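Local coordinates for probable methyltransferase (Bordetella pertussis, PDB 3KTY), which probably methylates RNA with S-adenosyl-L-methionine as a TrmH-family member of the SPOUT superfamily, this chain being the SpoU methylase domain of a longer protein, at residues A[9-14]-A[111-116]; A[25-30]-A[37-42]; A[54-59]-A[64-69]; A[73-78]-A[137-142]; A[100-105]-A[162-167]. One frame throughout, in Å; residues are numbered along the deposited sequence. Where two conformers were deposited one is given.

Contact 1. Residues A[9-14]-A[111-116]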
# COMPACT_ATOMS: atom_id res chain seq x y z
N SER A 9 6.89 11.99 -14.17
CA SER A 9 8.25 11.59 -14.56
C SER A 9 9.30 12.28 -13.70
O SER A 9 10.47 11.93 -13.74
CB SER A 9 8.50 11.92 -16.02
OG SER A 9 8.52 13.33 -16.19
N ARG A 10 8.85 13.22 -12.89
CA ARG A 10 9.75 14.06 -12.08
C ARG A 10 9.86 13.59 -10.65
O ARG A 10 10.44 14.28 -9.78
CB ARG A 10 9.28 15.51 -12.12
CG ARG A 10 9.46 16.12 -13.50
CD ARG A 10 8.64 17.38 -13.57
NE ARG A 10 9.09 18.37 -12.60
CZ ARG A 10 8.46 19.52 -12.39
NH1 ARG A 10 8.93 20.38 -11.50
NH2 ARG A 10 7.37 19.80 -13.10
N VAL A 11 9.32 12.40 -10.41
CA VAL A 11 9.47 11.73 -9.14
C VAL A 11 10.33 10.48 -9.27
O VAL A 11 10.11 9.67 -10.17
CB VAL A 11 8.06 11.36 -8.52
CG1 VAL A 11 8.24 10.51 -7.29
CG2 VAL A 11 7.23 12.65 -8.18
N ARG A 12 11.25 10.29 -8.33
CA ARG A 12 12.14 9.12 -8.36
C ARG A 12 12.14 8.37 -7.08
O ARG A 12 12.14 8.99 -6.02
CB ARG A 12 13.57 9.56 -8.57
CG ARG A 12 13.81 9.82 -9.98
CD ARG A 12 14.39 11.13 -10.12
NE ARG A 12 15.78 10.96 -10.40
CZ ARG A 12 16.37 11.35 -11.52
NH1 ARG A 12 15.69 11.96 -12.48
NH2 ARG A 12 17.63 11.11 -11.65
N PHE A 13 12.21 7.04 -7.17
CA PHE A 13 12.29 6.18 -5.98
C PHE A 13 13.62 5.46 -5.91
O PHE A 13 13.98 4.69 -6.79
CB PHE A 13 11.14 5.16 -5.95
CG PHE A 13 9.78 5.79 -6.02
CD1 PHE A 13 9.01 5.96 -4.89
CD2 PHE A 13 9.29 6.26 -7.22
CE1 PHE A 13 7.77 6.57 -4.95
CE2 PHE A 13 8.05 6.86 -7.30
CZ PHE A 13 7.30 7.01 -6.17
N ILE A 14 14.33 5.72 -4.83
CA ILE A 14 15.67 5.24 -4.63
C ILE A 14 15.78 4.19 -3.54
O ILE A 14 15.56 4.47 -2.37
CB ILE A 14 16.62 6.41 -4.35
CG1 ILE A 14 16.44 7.44 -5.47
CG2 ILE A 14 18.10 5.90 -4.29
CD1 ILE A 14 17.36 8.64 -5.37
N ARG A 111 3.85 20.73 -4.09
CA ARG A 111 4.17 22.14 -4.04
C ARG A 111 5.50 22.39 -4.77
O ARG A 111 5.61 23.26 -5.63
CB ARG A 111 4.31 22.56 -2.57
CG ARG A 111 3.65 23.86 -2.18
CD ARG A 111 3.33 23.89 -0.67
NE ARG A 111 2.29 22.92 -0.32
CZ ARG A 111 2.24 22.24 0.82
NH1 ARG A 111 1.25 21.37 1.05
NH2 ARG A 111 3.18 22.43 1.75
N HIS A 112 6.50 21.58 -4.44
CA HIS A 112 7.79 21.68 -5.08
C HIS A 112 7.68 21.48 -6.59
O HIS A 112 8.20 22.26 -7.35
CB HIS A 112 8.77 20.69 -4.47
CG HIS A 112 10.18 20.86 -4.94
ND1 HIS A 112 10.99 21.89 -4.51
CD2 HIS A 112 10.93 20.12 -5.80
CE1 HIS A 112 12.17 21.79 -5.10
NE2 HIS A 112 12.16 20.74 -5.90
N LEU A 113 6.99 20.45 -7.04
CA LEU A 113 6.88 20.24 -8.48
C LEU A 113 6.10 21.32 -9.20
O LEU A 113 6.31 21.57 -10.40
CB LEU A 113 6.30 18.87 -8.78
CG LEU A 113 7.17 17.73 -8.25
CD1 LEU A 113 6.60 16.40 -8.68
CD2 LEU A 113 8.62 17.88 -8.72
N ASP A 114 5.20 21.97 -8.46
CA ASP A 114 4.40 23.02 -9.04
C ASP A 114 5.16 24.33 -9.01
O ASP A 114 4.98 25.15 -9.90
CB ASP A 114 3.07 23.18 -8.30
CG ASP A 114 2.01 22.20 -8.77
OD1 ASP A 114 2.21 21.50 -9.78
OD2 ASP A 114 0.96 22.13 -8.10
N ASP A 115 6.00 24.52 -8.00
CA ASP A 115 6.70 25.80 -7.82
C ASP A 115 8.04 25.92 -8.58
O ASP A 115 8.57 27.00 -8.69
CB ASP A 115 6.92 26.11 -6.33
CG ASP A 115 5.63 26.43 -5.60
OD1 ASP A 115 4.60 26.62 -6.28
OD2 ASP A 115 5.65 26.50 -4.35
N THR A 116 8.58 24.81 -9.07
CA THR A 116 9.84 24.83 -9.83
C THR A 116 9.61 24.29 -11.24
O THR A 116 8.81 23.39 -11.46
CB THR A 116 10.97 23.97 -9.19
OG1 THR A 116 10.54 22.61 -9.13
CG2 THR A 116 11.33 24.43 -7.80
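Arg10 and Val11 meet the last turn of helix 102-115 in two ways, one apolar and close-packed, the other polar and nearer the surface. The packed part is centred on Leu113, a buried residue whose two methyls are divided between the partners. CD1 of Leu113 lies 3.8 Å from CG2 of Val11, the two side chains crossing at about a right angle, while CD2 of Leu113 lies 3.8 Å from NH1 of Arg10. The Arg10 and Leu113 side chains run past each other in opposite directions, and CB of Leu113 stands over one face of the guanidinium, toward its rim. Val121 of the adjacent strand also touches Leu113, which places this part in the core.

The looser side holds the end of Arg10, a partly exposed residue. Its chain bends at CG-CD (chi3 62°), turning the guanidinium toward the carbonyls where the helix stops. NH1 donates to Thr116 O at 3.0 Å with an N-H...O angle of 140°, approaching from above the carbonyl plane. A second bond from the same nitrogen, to Leu113 O at 3.1 Å, is weak. Arg10 NE is satisfied by Gly119 O, so both NE and NH1 have backbone acceptors. Thr116 OG1, in turn, bonds back to His112 O at 3.0 Å as the chain leaves helical geometry.

A cationic side chain set among terminal carbonyls suits the partial negative charge expected at a helix C-terminus. In fold terms, the contact joins a strand of the parallel sheet to a helix packed against it, as in the alpha-beta-alpha sandwich of SPOUT methyltransferases.

Contact 2. Residues A[25-30]-A[37-42]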
# COMPACT_ATOMS: atom_id res chain seq x y z
N GLY A 25 12.07 -6.28 -8.31
CA GLY A 25 10.94 -6.47 -9.21
C GLY A 25 9.61 -5.99 -8.64
O GLY A 25 8.84 -5.32 -9.31
N SER A 26 9.33 -6.31 -7.38
CA SER A 26 8.08 -5.89 -6.74
C SER A 26 8.03 -4.39 -6.67
O SER A 26 6.98 -3.77 -6.85
CB SER A 26 7.99 -6.48 -5.33
OG SER A 26 7.91 -7.89 -5.40
N ALA A 27 9.20 -3.81 -6.37
CA ALA A 27 9.41 -2.38 -6.35
C ALA A 27 8.98 -1.74 -7.67
O ALA A 27 8.29 -0.72 -7.69
CB ALA A 27 10.91 -2.02 -6.01
N ALA A 28 9.38 -2.34 -8.78
CA ALA A 28 9.09 -1.74 -10.07
C ALA A 28 7.60 -1.77 -10.38
O ALA A 28 7.06 -0.81 -10.94
CB ALA A 28 9.87 -2.47 -11.19
N ARG A 29 6.96 -2.89 -10.00
CA ARG A 29 5.55 -3.12 -10.26
C ARG A 29 4.77 -2.20 -9.35
O ARG A 29 3.89 -1.44 -9.79
CB ARG A 29 5.17 -4.59 -10.01
CG ARG A 29 3.78 -4.94 -10.50
CD ARG A 29 3.28 -6.36 -10.15
NE ARG A 29 2.03 -6.29 -9.40
CZ ARG A 29 0.85 -5.92 -9.92
NH1 ARG A 29 -0.23 -5.86 -9.13
NH2 ARG A 29 0.73 -5.61 -11.21
N ALA A 30 5.09 -2.24 -8.07
CA ALA A 30 4.51 -1.25 -7.15
C ALA A 30 4.48 0.17 -7.74
O ALA A 30 3.42 0.78 -7.82
CB ALA A 30 5.27 -1.24 -5.83
N GLY A 37 7.50 5.74 -13.25
CA GLY A 37 8.36 4.88 -14.04
C GLY A 37 9.83 4.89 -13.67
O GLY A 37 10.62 4.21 -14.32
N GLU A 38 10.19 5.66 -12.64
CA GLU A 38 11.60 5.95 -12.32
C GLU A 38 12.12 5.28 -11.06
O GLU A 38 11.91 5.76 -9.93
CB GLU A 38 11.81 7.46 -12.22
CG GLU A 38 12.91 7.98 -13.08
CD GLU A 38 12.56 7.91 -14.54
OE1 GLU A 38 11.59 8.61 -14.94
OE2 GLU A 38 13.23 7.15 -15.29
N LEU A 39 12.85 4.20 -11.25
CA LEU A 39 13.41 3.46 -10.13
C LEU A 39 14.94 3.47 -10.19
O LEU A 39 15.53 3.21 -11.21
CB LEU A 39 12.92 2.01 -10.17
CG LEU A 39 13.51 1.06 -9.11
CD1 LEU A 39 12.95 1.32 -7.73
CD2 LEU A 39 13.19 -0.35 -9.52
N VAL A 40 15.55 3.77 -9.05
CA VAL A 40 16.96 3.89 -8.91
C VAL A 40 17.47 2.99 -7.79
O VAL A 40 16.93 2.99 -6.69
CB VAL A 40 17.36 5.37 -8.60
CG1 VAL A 40 18.89 5.48 -8.49
CG2 VAL A 40 16.85 6.31 -9.67
N LEU A 41 18.52 2.25 -8.07
CA LEU A 41 19.17 1.43 -7.06
C LEU A 41 20.55 1.98 -6.70
O LEU A 41 21.33 2.30 -7.58
CB LEU A 41 19.40 0.05 -7.63
CG LEU A 41 18.20 -0.79 -8.12
CD1 LEU A 41 18.67 -2.19 -8.27
CD2 LEU A 41 17.08 -0.74 -7.10
N VAL A 42 20.85 2.08 -5.40
CA VAL A 42 22.18 2.46 -4.95
C VAL A 42 22.88 1.28 -4.26
O VAL A 42 22.33 0.68 -3.32
CB VAL A 42 22.11 3.66 -3.99
CG1 VAL A 42 23.44 3.84 -3.25
CG2 VAL A 42 21.72 4.93 -4.75
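The first torsion of Leu39 carries CG away from the backbone N (chi1 176°), and the second (chi2 73°) spreads the two methyls so that each reaches a different alanine of the helix. CD1 of Leu39 comes to 4.3 Å from CB of Ala27, and CD2 of Leu39 approaches CB of Ala28 at the same 4.3 Å. The leucine therefore straddles two successive positions of the helix with the fork of its isobutyl group. The CB of Ala27 points toward the strand, whereas that of Ala28 lies more to the flank. Both distances are near the long end of van der Waals contact, and only 95 Å² is buried between the segments, which marks light packing without polar bonds.

Leu39 belongs to the second strand of the beta-alpha-beta unit formed by strand 11-16, helix 21-33 and strand 39-42, and the contact ties the connecting helix to that strand. The short alanine side chains allow a close backbone approach, with CA of Ala28 and CA of Leu39 only 6.8 Å apart. Strand residues alternate about this point: Leu39 faces helix 21-33, while Val40 and Val42 touch Ala78 of helix 75-79 on the other face of the sheet.

Ala27 has further neighbours in Met15 and Leu161, so this methyl also meets strand 11-16 and helix 157-172. On a side of the helix that takes no part in the leucine packing, Arg29 NH1 hydrogen-bonds to Gln159 OE1 of the second subunit, although its side chain is poorly ordered.

Contact 3. Residues A[54-59]-A[64-69]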
# COMPACT_ATOMS: atom_id res chain seq x y z
N GLU A 54 14.47 -13.62 -10.60
CA GLU A 54 13.40 -13.30 -9.65
C GLU A 54 12.93 -11.84 -9.67
O GLU A 54 11.78 -11.55 -9.35
CB GLU A 54 13.75 -13.75 -8.23
CG GLU A 54 15.07 -13.24 -7.69
CD GLU A 54 15.45 -13.92 -6.37
OE1 GLU A 54 15.19 -13.35 -5.28
OE2 GLU A 54 16.02 -15.04 -6.43
N ALA A 55 13.81 -10.91 -10.05
CA ALA A 55 13.36 -9.53 -10.19
C ALA A 55 12.42 -9.46 -11.37
O ALA A 55 11.32 -8.90 -11.26
CB ALA A 55 14.53 -8.58 -10.38
N VAL A 56 12.85 -10.02 -12.49
CA VAL A 56 12.01 -10.08 -13.69
C VAL A 56 10.64 -10.70 -13.38
O VAL A 56 9.61 -10.08 -13.62
CB VAL A 56 12.69 -10.89 -14.80
CG1 VAL A 56 11.67 -11.32 -15.83
CG2 VAL A 56 13.81 -10.07 -15.45
N ALA A 57 10.65 -11.92 -12.84
CA ALA A 57 9.41 -12.65 -12.49
C ALA A 57 8.43 -11.88 -11.59
O ALA A 57 7.22 -11.91 -11.82
CB ALA A 57 9.76 -13.95 -11.86
N LEU A 58 8.93 -11.19 -10.57
CA LEU A 58 8.09 -10.34 -9.72
C LEU A 58 7.75 -8.98 -10.33
O LEU A 58 7.00 -8.21 -9.75
CB LEU A 58 8.71 -10.13 -8.34
CG LEU A 58 8.66 -11.37 -7.43
CD1 LEU A 58 8.66 -10.91 -5.98
CD2 LEU A 58 7.44 -12.21 -7.71
N ALA A 59 8.30 -8.69 -11.50
CA ALA A 59 8.02 -7.40 -12.12
C ALA A 59 6.91 -7.45 -13.16
O ALA A 59 6.48 -6.41 -13.62
CB ALA A 59 9.28 -6.83 -12.74
N ASP A 64 9.58 -2.95 -18.24
CA ASP A 64 10.14 -1.70 -18.74
C ASP A 64 10.70 -0.79 -17.63
O ASP A 64 11.76 -0.21 -17.79
CB ASP A 64 9.07 -0.95 -19.56
CG ASP A 64 7.84 -0.54 -18.72
OD1 ASP A 64 7.06 0.35 -19.19
OD2 ASP A 64 7.66 -1.08 -17.60
N VAL A 65 9.99 -0.65 -16.52
CA VAL A 65 10.47 0.20 -15.44
C VAL A 65 11.75 -0.41 -14.91
O VAL A 65 12.71 0.29 -14.55
CB VAL A 65 9.40 0.31 -14.31
CG1 VAL A 65 9.98 0.84 -13.00
CG2 VAL A 65 8.26 1.19 -14.76
N LEU A 66 11.74 -1.73 -14.90
CA LEU A 66 12.79 -2.56 -14.35
C LEU A 66 14.04 -2.50 -15.20
O LEU A 66 15.14 -2.40 -14.68
CB LEU A 66 12.32 -3.99 -14.28
CG LEU A 66 13.36 -4.90 -13.64
CD1 LEU A 66 13.66 -4.52 -12.18
CD2 LEU A 66 12.93 -6.39 -13.76
N GLU A 67 13.87 -2.57 -16.52
CA GLU A 67 14.98 -2.43 -17.45
C GLU A 67 15.64 -1.08 -17.31
O GLU A 67 16.83 -0.99 -17.09
CB GLU A 67 14.49 -2.59 -18.89
CG GLU A 67 14.40 -4.00 -19.37
CD GLU A 67 13.38 -4.17 -20.49
OE1 GLU A 67 12.58 -3.23 -20.72
OE2 GLU A 67 13.38 -5.25 -21.13
N ARG A 68 14.84 -0.02 -17.43
CA ARG A 68 15.34 1.35 -17.38
C ARG A 68 15.91 1.81 -16.04
O ARG A 68 16.43 2.91 -15.96
CB ARG A 68 14.25 2.34 -17.80
CG ARG A 68 13.83 2.20 -19.28
CD ARG A 68 12.78 3.25 -19.68
NE ARG A 68 11.47 3.04 -19.03
CZ ARG A 68 11.04 3.62 -17.90
NH1 ARG A 68 9.83 3.33 -17.45
NH2 ARG A 68 11.80 4.48 -17.22
N ALA A 69 15.77 1.01 -14.99
CA ALA A 69 16.26 1.40 -13.66
C ALA A 69 17.76 1.72 -13.68
O ALA A 69 18.57 0.96 -14.21
CB ALA A 69 15.99 0.31 -12.67
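No aromatic or charged plane enters where Leu66 meets Ala55, Val56 and Ala59; the flat group involved is the Ala55-Val56 peptide. CD2 of Leu66 lies over one face of it, 3.9 Å from Ala55 O and about as far from the carbon and nitrogen of the peptide bond. Everything else in the contact is aliphatic, and it converges on that single methyl. CD2 of Leu66 is 3.8 Å from CB of Ala59 and equally 3.8 Å from CA of Val56, with CG2 of Val56 at 4.1 Å and CB of Ala55 at 4.3 Å. The first torsion of Leu66 (chi1 -177°) extends CG away from its own backbone N, and the tip thus arrives against the other helix between positions one turn apart. Val56 meets it crosswise, at about a right angle. One leucine methyl thus rests on the helix surface formed by Ala55, Val56 and Ala59, with no hydrogen bond between the segments.

Val56 lies at the partly exposed margin, whereas Ala55, Ala59 and Leu66 are buried. The pair of short helices 53-59 and 63-67 follows strand 39-42 and leads into strand 70-72, at the edge of the sheet. Both helices lean on helix 21-33: Leu66 also touches Val24, Val65 touches Ala28, and Leu58 packs on Ser26.

Contact 4. Residues A[73-78]-A[137-142]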
# COMPACT_ATOMS: atom_id res chain seq x y z
N ASP A 73 26.66 3.41 -7.49
CA ASP A 73 27.32 2.90 -6.31
C ASP A 73 27.09 3.79 -5.10
O ASP A 73 27.25 3.35 -3.95
CB ASP A 73 28.83 2.78 -6.54
CG ASP A 73 29.20 1.69 -7.56
OD1 ASP A 73 28.36 0.80 -7.83
OD2 ASP A 73 30.33 1.73 -8.09
N THR A 74 26.71 5.03 -5.33
CA THR A 74 26.60 5.96 -4.22
C THR A 74 25.28 6.75 -4.24
O THR A 74 24.68 6.96 -5.29
CB THR A 74 27.75 6.97 -4.27
OG1 THR A 74 27.51 7.92 -5.33
CG2 THR A 74 29.14 6.26 -4.47
N LEU A 75 24.87 7.22 -3.07
CA LEU A 75 23.61 7.94 -2.96
C LEU A 75 23.85 9.36 -3.52
O LEU A 75 22.99 9.98 -4.18
CB LEU A 75 23.10 7.93 -1.51
CG LEU A 75 21.72 8.59 -1.23
CD1 LEU A 75 20.55 8.01 -2.04
CD2 LEU A 75 21.36 8.57 0.24
N GLU A 76 25.04 9.86 -3.29
CA GLU A 76 25.45 11.12 -3.90
C GLU A 76 25.13 11.17 -5.40
O GLU A 76 24.49 12.11 -5.85
CB GLU A 76 26.95 11.38 -3.66
CG GLU A 76 27.28 11.78 -2.23
CD GLU A 76 27.63 10.60 -1.31
OE1 GLU A 76 27.32 9.44 -1.65
OE2 GLU A 76 28.23 10.85 -0.23
N GLU A 77 25.61 10.19 -6.16
CA GLU A 77 25.28 10.09 -7.57
C GLU A 77 23.75 10.13 -7.84
O GLU A 77 23.25 10.88 -8.72
CB GLU A 77 25.87 8.82 -8.16
CG GLU A 77 25.75 8.74 -9.69
CD GLU A 77 26.67 9.79 -10.42
OE1 GLU A 77 27.45 10.51 -9.74
OE2 GLU A 77 26.63 9.87 -11.66
N ALA A 78 23.01 9.32 -7.07
CA ALA A 78 21.54 9.23 -7.23
C ALA A 78 20.82 10.55 -6.89
O ALA A 78 19.82 10.92 -7.52
CB ALA A 78 20.98 8.06 -6.45
N ILE A 137 21.00 9.47 5.39
CA ILE A 137 19.96 10.37 5.83
C ILE A 137 20.38 11.83 5.79
O ILE A 137 19.62 12.67 5.30
CB ILE A 137 19.48 9.98 7.23
CG1 ILE A 137 18.76 8.63 7.16
CG2 ILE A 137 18.58 11.07 7.82
CD1 ILE A 137 18.36 8.05 8.50
N GLU A 138 21.58 12.15 6.25
CA GLU A 138 22.04 13.54 6.22
C GLU A 138 22.08 14.14 4.81
O GLU A 138 22.00 15.35 4.65
CB GLU A 138 23.39 13.75 6.93
CG GLU A 138 23.59 15.23 7.35
CD GLU A 138 24.98 15.57 7.94
OE1 GLU A 138 25.83 14.67 8.11
OE2 GLU A 138 25.21 16.77 8.24
N LEU A 139 22.19 13.28 3.80
CA LEU A 139 22.21 13.72 2.41
C LEU A 139 20.84 14.15 1.88
O LEU A 139 20.74 14.76 0.83
CB LEU A 139 22.76 12.62 1.51
CG LEU A 139 24.24 12.21 1.66
CD1 LEU A 139 24.60 11.09 0.68
CD2 LEU A 139 25.18 13.42 1.48
N CYS A 140 19.77 13.83 2.60
CA CYS A 140 18.42 14.17 2.11
C CYS A 140 17.91 15.49 2.67
O CYS A 140 18.42 15.98 3.67
CB CYS A 140 17.43 13.06 2.45
SG CYS A 140 17.89 11.47 1.78
N HIS A 141 16.91 16.07 2.03
CA HIS A 141 16.40 17.35 2.52
C HIS A 141 15.56 17.16 3.76
O HIS A 141 15.66 17.93 4.71
CB HIS A 141 15.64 18.09 1.43
CG HIS A 141 16.47 18.38 0.22
ND1 HIS A 141 16.59 17.49 -0.82
CD2 HIS A 141 17.24 19.45 -0.09
CE1 HIS A 141 17.40 18.01 -1.74
NE2 HIS A 141 17.80 19.20 -1.32
N ARG A 142 14.76 16.10 3.75
CA ARG A 142 13.85 15.83 4.86
C ARG A 142 13.80 14.37 5.21
O ARG A 142 14.14 13.50 4.38
CB ARG A 142 12.44 16.25 4.49
CG ARG A 142 12.31 17.71 4.19
CD ARG A 142 12.15 18.49 5.47
NE ARG A 142 11.26 19.59 5.20
CZ ARG A 142 10.06 19.76 5.75
NH1 ARG A 142 9.35 20.82 5.40
NH2 ARG A 142 9.58 18.90 6.64
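Glu76 lays its side chain across the end of Leu139 and can be followed atom by atom. CB still stands off, 4.9 Å from CD1 of Leu139. With chi1 at -73°, CG lies beside the backbone N and is 4.0 Å from the same methyl. The bend at chi2 (92°) then folds the chain back across it, so that CD comes closest, at 3.7 Å from Leu139 CD1. The two carboxylate oxygens reach almost the same distance from Leu139 CD1, OE1 at 3.9 Å and OE2 at 3.8 Å. With CD nearer than either oxygen, the methyl stands over the face of the carboxylate. These are van der Waals contacts, since a methyl offers no polar hydrogen, and both residues belong to the exposed side of the contact.

The buried side is supplied by Leu75. Its CB lies 4.1 Å from Leu139 CD1, and the two leucines slide past each other in opposite directions. One methyl of Leu139 is thus shared by the apolar and the acidic neighbour, while no hydrogen bond links the segments. The helix start that presents Leu75 and Glu76 is fixed by Thr74 at the N-cap, whose OG1 accepts from Glu77 N at 3.1 Å in a nearly straight bond (167°).

Beneath Leu75 lies Ile14 of strand 11-16, and Ala78 of the same short helix rests on Val40 and Val42 of strand 39-42. On the other side, the turn after helix 134-138 runs into strand 142-145, with Cys140 on Ala87 and His141 bonded through ND1 to Ala85 N of strand 84-89.

Contact 5. Residues A[100-105]-A[162-167]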
# COMPACT_ATOMS: atom_id res chain seq x y z
N CYS A 100 8.09 14.67 9.74
CA CYS A 100 6.87 14.83 8.96
C CYS A 100 6.45 13.44 8.43
O CYS A 100 7.28 12.57 8.19
CB CYS A 100 7.02 15.88 7.86
SG CYS A 100 7.50 15.25 6.26
N ASP A 101 5.15 13.23 8.28
CA ASP A 101 4.69 11.94 7.81
C ASP A 101 4.55 11.94 6.31
O ASP A 101 4.54 13.00 5.68
CB ASP A 101 3.37 11.52 8.49
CG ASP A 101 2.18 12.44 8.16
OD1 ASP A 101 2.05 12.99 7.04
OD2 ASP A 101 1.33 12.58 9.06
N ILE A 102 4.41 10.75 5.75
CA ILE A 102 4.38 10.57 4.31
C ILE A 102 3.28 11.40 3.66
O ILE A 102 3.37 11.73 2.49
CB ILE A 102 4.20 9.06 3.96
CG1 ILE A 102 4.32 8.84 2.47
CG2 ILE A 102 2.84 8.51 4.47
CD1 ILE A 102 5.72 9.11 1.96
N ARG A 103 2.23 11.72 4.41
CA ARG A 103 1.13 12.51 3.84
C ARG A 103 1.52 14.00 3.71
O ARG A 103 1.26 14.61 2.70
CB ARG A 103 -0.16 12.27 4.63
CG ARG A 103 -1.25 13.28 4.41
CD ARG A 103 -2.42 12.76 3.57
NE ARG A 103 -2.73 11.32 3.66
CZ ARG A 103 -3.89 10.81 4.07
NH1 ARG A 103 -4.87 11.62 4.48
NH2 ARG A 103 -4.09 9.50 4.04
N GLU A 104 2.15 14.55 4.75
CA GLU A 104 2.80 15.86 4.68
C GLU A 104 3.88 15.90 3.57
O GLU A 104 3.99 16.85 2.80
CB GLU A 104 3.36 16.24 6.06
CG GLU A 104 2.27 16.31 7.14
CD GLU A 104 2.77 16.19 8.59
OE1 GLU A 104 3.73 15.44 8.86
OE2 GLU A 104 2.18 16.85 9.48
N ALA A 105 4.66 14.84 3.47
CA ALA A 105 5.76 14.82 2.56
C ALA A 105 5.22 14.86 1.13
O ALA A 105 5.70 15.64 0.28
CB ALA A 105 6.67 13.63 2.84
N GLN A 162 4.94 1.06 -1.96
CA GLN A 162 3.60 1.22 -2.49
C GLN A 162 2.84 2.35 -1.73
O GLN A 162 2.20 3.22 -2.36
CB GLN A 162 2.85 -0.11 -2.43
CG GLN A 162 1.68 -0.16 -3.38
CD GLN A 162 0.92 -1.47 -3.27
OE1 GLN A 162 -0.01 -1.74 -4.04
NE2 GLN A 162 1.33 -2.31 -2.31
N LEU A 163 2.93 2.35 -0.40
CA LEU A 163 2.30 3.41 0.36
C LEU A 163 2.83 4.78 -0.11
O LEU A 163 2.05 5.66 -0.39
CB LEU A 163 2.48 3.22 1.88
CG LEU A 163 1.69 2.04 2.38
CD1 LEU A 163 1.68 2.03 3.88
CD2 LEU A 163 0.30 2.10 1.83
N ALA A 164 4.14 4.95 -0.18
CA ALA A 164 4.72 6.23 -0.60
C ALA A 164 4.24 6.67 -1.98
O ALA A 164 3.86 7.82 -2.22
CB ALA A 164 6.21 6.14 -0.61
N ALA A 165 4.25 5.71 -2.90
CA ALA A 165 3.85 5.99 -4.24
C ALA A 165 2.35 6.26 -4.32
O ALA A 165 1.91 7.05 -5.15
CB ALA A 165 4.25 4.82 -5.17
N TRP A 166 1.56 5.61 -3.46
CA TRP A 166 0.12 5.92 -3.42
C TRP A 166 -0.08 7.38 -2.93
O TRP A 166 -0.74 8.19 -3.58
CB TRP A 166 -0.68 4.84 -2.62
CG TRP A 166 -1.87 5.38 -2.05
CD1 TRP A 166 -2.07 5.70 -0.76
CD2 TRP A 166 -3.04 5.80 -2.76
NE1 TRP A 166 -3.31 6.27 -0.60
CE2 TRP A 166 -3.93 6.35 -1.82
CE3 TRP A 166 -3.42 5.77 -4.12
CZ2 TRP A 166 -5.17 6.88 -2.16
CZ3 TRP A 166 -4.66 6.28 -4.47
CH2 TRP A 166 -5.52 6.82 -3.49
N GLU A 167 0.54 7.74 -1.82
CA GLU A 167 0.48 9.13 -1.31
C GLU A 167 0.88 10.19 -2.33
O GLU A 167 0.22 11.22 -2.52
CB GLU A 167 1.38 9.25 -0.09
CG GLU A 167 0.70 8.54 1.16
CD GLU A 167 -0.57 9.24 1.68
OE1 GLU A 167 -0.80 10.42 1.34
OE2 GLU A 167 -1.35 8.63 2.43
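Apolar packing comes from Ile102, whose CD1 lies 4.0 Å from CB of Ala164 and whose CG1 lies 3.9 Å from CG of Glu167. The aliphatic part of the glutamate thereby presses on the isoleucine, and its bend at chi2 (-68°) turns the carboxylate toward Arg103.

Ionic bonding follows. Arg103 NH2 donates to Glu167 OE2 at 3.3 Å (148°); OE2 receives it on its syn lone pair and lies close to the guanidinium plane. NE adds two weak bonds, to OE1 of Glu167 at 3.1 Å and to OE2. The guanidinium and carboxylate planes are 26° apart, nearly coplanar.

Helix 157-172 forms part of the dimer interface, as is common for the last helix of the SPOUT domain. Glu167 OE2 accepts from Trp166 NE1 of the second subunit, and OE1 pairs with Arg103 NH2 of that subunit; these would help stabilise the buried carboxylate as an anion.

Capping bonds order the start of helix 102-115. Asp101 OD1 accepts from Glu104 N at 2.8 Å, and in one of its two deposited conformers Glu104 OE1 also accepts from Asp101 N, completing a capping box at least there. Asp101 OD2 bonds to Tyr170 OH of the second subunit.

In the fold
Contacts 1 and 2 meet on neighbouring strands of the parallel sheet, where Phe13 O and Val40 N lie 2.9 Å apart in a probable hydrogen bond. Contact 4 lies on one face of these strands, with Ile14 CD1 3.8 Å from Ala78 CB. Contact 5 joins contact 1 on the other face, through Phe13 CZ and Ala165 CB at 3.9 Å, and shares helix 102-115 with it. Contact 3 adjoins contact 2, their centres 7 Å apart, and touches no other chain, whereas contact 5, 23 Å from it between centres, lies at the dimer interface. No cofactor is present to rank the contacts by distance; SPOUT relatives bind S-adenosyl-L-methionine in a C-terminal knot near that interface.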